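Local coordinates for transcriptional regulator, MarR family (Methanosarcina mazei, PDB 3S2W), which probably binds DNA as a transcription factor of the MarR family and regulates transcription, at residues 52-60 / 118-126. Sequence-based numbering, arbitrary orientation.
Sequences QFPFLMRLY and EPDMKKIAS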
loop_
_atom_site.group_PDB
_atom_site.type_symbol
_atom_site.label_atom_id
_atom_site.label_comp_id
_atom_site.label_asym_id
_atom_site.label_seq_id
_atom_site.Cartn_x
_atom_site.Cartn_y
_atom_site.Cartn_z
ATOM N N GLN A 52 -9.064 0.121 -9.394
ATOM C CA GLN A 52 -10.200 -0.776 -9.561
ATOM C C GLN A 52 -9.831 -2.236 -9.342
ATOM O O GLN A 52 -10.693 -3.074 -9.085
ATOM C CB GLN A 52 -10.755 -0.611 -10.962
ATOM C CG GLN A 52 -11.241 0.806 -11.265
ATOM C CD GLN A 52 -11.223 1.097 -12.743
ATOM O OE1 GLN A 52 -11.649 0.271 -13.545
ATOM N NE2 GLN A 52 -10.708 2.257 -13.120
ATOM N N PHE A 53 -8.549 -2.544 -9.464
ATOM C CA PHE A 53 -8.091 -3.920 -9.415
ATOM C C PHE A 53 -8.507 -4.663 -8.139
ATOM O O PHE A 53 -8.965 -5.802 -8.213
ATOM C CB PHE A 53 -6.584 -3.944 -9.539
ATOM C CG PHE A 53 -6.023 -5.300 -9.735
ATOM C CD1 PHE A 53 -5.267 -5.902 -8.739
ATOM C CD2 PHE A 53 -6.237 -5.985 -10.925
ATOM C CE1 PHE A 53 -4.740 -7.176 -8.933
ATOM C CE2 PHE A 53 -5.706 -7.243 -11.123
ATOM C CZ PHE A 53 -4.950 -7.836 -10.133
ATOM N N PRO A 54 -8.354 -4.018 -6.967
ATOM C CA PRO A 54 -8.658 -4.663 -5.687
ATOM C C PRO A 54 -10.142 -5.059 -5.603
ATOM O O PRO A 54 -10.406 -6.186 -5.188
ATOM C CB PRO A 54 -8.325 -3.580 -4.653
ATOM C CG PRO A 54 -7.545 -2.580 -5.367
ATOM C CD PRO A 54 -8.017 -2.601 -6.781
ATOM N N PHE A 55 -11.067 -4.176 -6.009
ATOM C CA PHE A 55 -12.509 -4.518 -6.128
ATOM C C PHE A 55 -12.766 -5.682 -7.079
ATOM O O PHE A 55 -13.387 -6.672 -6.716
ATOM C CB PHE A 55 -13.362 -3.294 -6.551
ATOM C CG PHE A 55 -13.287 -2.149 -5.573
ATOM C CD1 PHE A 55 -14.083 -2.144 -4.432
ATOM C CD2 PHE A 55 -12.380 -1.101 -5.770
ATOM C CE1 PHE A 55 -13.994 -1.127 -3.513
ATOM C CE2 PHE A 55 -12.290 -0.065 -4.848
ATOM C CZ PHE A 55 -13.096 -0.079 -3.716
ATOM N N LEU A 56 -12.296 -5.571 -8.308
ATOM C CA LEU A 56 -12.444 -6.690 -9.221
ATOM C C LEU A 56 -11.981 -8.003 -8.556
ATOM O O LEU A 56 -12.717 -8.985 -8.568
ATOM C CB LEU A 56 -11.696 -6.410 -10.514
ATOM C CG LEU A 56 -12.308 -6.990 -11.781
ATOM C CD1 LEU A 56 -13.775 -6.587 -11.930
ATOM C CD2 LEU A 56 -11.497 -6.569 -13.006
HETATM N N MSE A 57 -10.792 -8.014 -7.948
HETATM C CA MSE A 57 -10.249 -9.240 -7.360
HETATM C C MSE A 57 -11.135 -9.771 -6.231
HETATM O O MSE A 57 -11.261 -10.978 -6.041
HETATM C CB MSE A 57 -8.805 -9.035 -6.851
HETATM C CG MSE A 57 -7.753 -8.824 -7.962
HETATM SE SE MSE A 57 -7.672 -10.294 -9.289
HETATM C CE MSE A 57 -6.719 -11.647 -8.248
ATOM N N ARG A 58 -11.753 -8.864 -5.487
ATOM C CA ARG A 58 -12.673 -9.253 -4.425
ATOM C C ARG A 58 -13.956 -9.897 -4.967
ATOM O O ARG A 58 -14.408 -10.918 -4.449
ATOM C CB ARG A 58 -13.009 -8.040 -3.558
ATOM C CG ARG A 58 -13.755 -8.377 -2.284
ATOM C CD ARG A 58 -12.988 -9.365 -1.448
ATOM N NE ARG A 58 -13.894 -10.174 -0.646
ATOM C CZ ARG A 58 -13.944 -10.154 0.678
ATOM N NH1 ARG A 58 -13.123 -9.376 1.373
ATOM N NH2 ARG A 58 -14.817 -10.928 1.303
ATOM N N LEU A 59 -14.536 -9.310 -6.013
ATOM C CA LEU A 59 -15.722 -9.891 -6.622
ATOM C C LEU A 59 -15.475 -11.311 -7.129
ATOM O O LEU A 59 -16.388 -12.133 -7.094
ATOM C CB LEU A 59 -16.251 -9.005 -7.742
ATOM C CG LEU A 59 -16.842 -7.723 -7.195
ATOM C CD1 LEU A 59 -17.078 -6.738 -8.327
ATOM C CD2 LEU A 59 -18.126 -8.056 -6.460
ATOM N N TYR A 60 -14.257 -11.596 -7.599
ATOM C CA TYR A 60 -13.903 -12.970 -8.005
ATOM C C TYR A 60 -13.912 -13.942 -6.827
ATOM O O TYR A 60 -14.092 -15.145 -7.023
ATOM C CB TYR A 60 -12.530 -13.048 -8.684
ATOM C CG TYR A 60 -12.452 -12.314 -9.987
ATOM C CD1 TYR A 60 -13.484 -12.399 -10.905
ATOM C CD2 TYR A 60 -11.356 -11.516 -10.294
ATOM C CE1 TYR A 60 -13.429 -11.723 -12.099
ATOM C CE2 TYR A 60 -11.295 -10.826 -11.489
ATOM C CZ TYR A 60 -12.335 -10.939 -12.387
ATOM O OH TYR A 60 -12.302 -10.269 -13.580
ATOM N N GLU A 118 -11.199 -12.797 -15.612
ATOM C CA GLU A 118 -10.557 -13.380 -14.428
ATOM C C GLU A 118 -9.231 -14.120 -14.635
ATOM O O GLU A 118 -8.308 -13.927 -13.861
ATOM C CB GLU A 118 -11.545 -14.277 -13.668
ATOM C CG GLU A 118 -11.093 -14.620 -12.280
ATOM C CD GLU A 118 -11.993 -15.655 -11.601
ATOM O OE1 GLU A 118 -11.585 -16.171 -10.547
ATOM O OE2 GLU A 118 -13.096 -15.965 -12.110
ATOM N N PRO A 119 -9.141 -14.993 -15.657
ATOM C CA PRO A 119 -7.872 -15.680 -15.929
ATOM C C PRO A 119 -6.748 -14.681 -16.185
ATOM O O PRO A 119 -5.597 -14.914 -15.796
ATOM C CB PRO A 119 -8.156 -16.454 -17.230
ATOM C CG PRO A 119 -9.624 -16.624 -17.260
ATOM C CD PRO A 119 -10.206 -15.408 -16.589
ATOM N N ASP A 120 -7.080 -13.577 -16.845
ATOM C CA ASP A 120 -6.094 -12.545 -17.154
ATOM C C ASP A 120 -5.645 -11.795 -15.879
ATOM O O ASP A 120 -4.455 -11.592 -15.657
ATOM C CB ASP A 120 -6.646 -11.566 -18.191
ATOM C CG ASP A 120 -7.243 -12.272 -19.420
ATOM O OD1 ASP A 120 -8.414 -12.752 -19.340
ATOM O OD2 ASP A 120 -6.540 -12.328 -20.465
HETATM N N MSE A 121 -6.604 -11.404 -15.045
HETATM C CA MSE A 121 -6.307 -10.731 -13.794
HETATM C C MSE A 121 -5.482 -11.625 -12.862
HETATM O O MSE A 121 -4.451 -11.208 -12.326
HETATM C CB MSE A 121 -7.607 -10.345 -13.106
HETATM C CG MSE A 121 -8.500 -9.438 -13.938
HETATM SE SE MSE A 121 -7.639 -7.736 -14.389
HETATM C CE MSE A 121 -6.899 -8.200 -16.128
ATOM N N LYS A 122 -5.920 -12.860 -12.665
ATOM C CA LYS A 122 -5.193 -13.718 -11.748
ATOM C C LYS A 122 -3.770 -13.997 -12.232
ATOM O O LYS A 122 -2.838 -14.156 -11.418
ATOM C CB LYS A 122 -5.984 -14.991 -11.429
ATOM C CG LYS A 122 -7.073 -14.762 -10.339
ATOM C CD LYS A 122 -7.832 -16.047 -9.975
ATOM C CE LYS A 122 -8.817 -15.823 -8.817
ATOM N NZ LYS A 122 -9.796 -16.955 -8.642
ATOM N N LYS A 123 -3.599 -14.019 -13.556
ATOM C CA LYS A 123 -2.285 -14.249 -14.161
ATOM C C LYS A 123 -1.344 -13.053 -13.984
ATOM O O LYS A 123 -0.142 -13.216 -13.744
ATOM C CB LYS A 123 -2.419 -14.558 -15.651
ATOM C CG LYS A 123 -1.092 -14.824 -16.322
ATOM C CD LYS A 123 -1.208 -14.669 -17.825
ATOM C CE LYS A 123 0.039 -15.164 -18.574
ATOM N NZ LYS A 123 -0.055 -14.873 -20.048
ATOM N N ILE A 124 -1.899 -11.850 -14.132
ATOM C CA ILE A 124 -1.170 -10.622 -13.877
ATOM C C ILE A 124 -0.703 -10.553 -12.421
ATOM O O ILE A 124 0.422 -10.151 -12.164
ATOM C CB ILE A 124 -2.033 -9.387 -14.136
ATOM C CG1 ILE A 124 -2.364 -9.248 -15.621
ATOM C CG2 ILE A 124 -1.326 -8.181 -13.632
ATOM C CD1 ILE A 124 -1.164 -8.998 -16.466
ATOM N N ALA A 125 -1.574 -10.929 -11.482
ATOM C CA ALA A 125 -1.217 -10.974 -10.061
ATOM C C ALA A 125 -0.107 -12.000 -9.822
ATOM O O ALA A 125 0.717 -11.840 -8.942
ATOM C CB ALA A 125 -2.446 -11.317 -9.194
ATOM N N SER A 126 -0.081 -13.049 -10.624
ATOM C CA SER A 126 0.914 -14.088 -10.445
ATOM C C SER A 126 2.263 -13.598 -10.889
ATOM O O SER A 126 3.262 -13.858 -10.236
ATOM C CB SER A 126 0.542 -15.356 -11.230
ATOM O OG SER A 126 -0.598 -15.974 -10.664
#
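The ring of Tyr60 has Glu118 over one face. Glu118 CG stands 3.5 Å from the Tyr60 ring centroid, over the centre of the ring, a CH-pi contact. The carboxylate lies over the CG-CD1 side of the ring, with OE1 reaching out toward Tyr60 CB, and its plane is only 6° from that of the ring. CG of Glu118 lies anti to the backbone N (chi1 -165°), and the extended chain runs flat across the ring from there. On the opposite face lies Leu56 O, toward the rim. The edge of the ring meets Met121 CG, which is 4.0 Å from Tyr60 CE2.

The Phe53 ring carries Met57 CG on one face and takes Met121 at its edge. Met121 SE is 3.8 Å from Phe53 CE2, in the ring plane, a Met-aromatic contact. Met121, bent along its chain, is a knob among Phe53, Leu56, Met57 and Tyr60. Met57 is bent too, which brings its SE to 3.8 Å from Met121 CB. Its CE lies 3.8 Å from Lys122 CG. Both methionines are selenomethionines.

The contact joins helix 53-61 to helix 112-133 in the winged helix-turn-helix fold of the MarR family. The short segments cross at -117°, their axes 10.9 Å apart. Ile43 of helix 23-43 also touches Met121, and Leu110 of strand 106-110 touches Tyr60.

Lys122 NZ and Glu118 OE1 form a salt bridge of 2.7 Å within helix 112-133, while Tyr60 OH donates a hydrogen bond across to Gly114 O of that helix. With an alanine here instead of Tyr60, Glu118 would probably lose the ring it lies on and Gly114 O its hydroxyl partner. The chemistry is thus mainly apolar and CH-pi between the segments, with the Lys122 charge likely to steady the carboxylate over the ring.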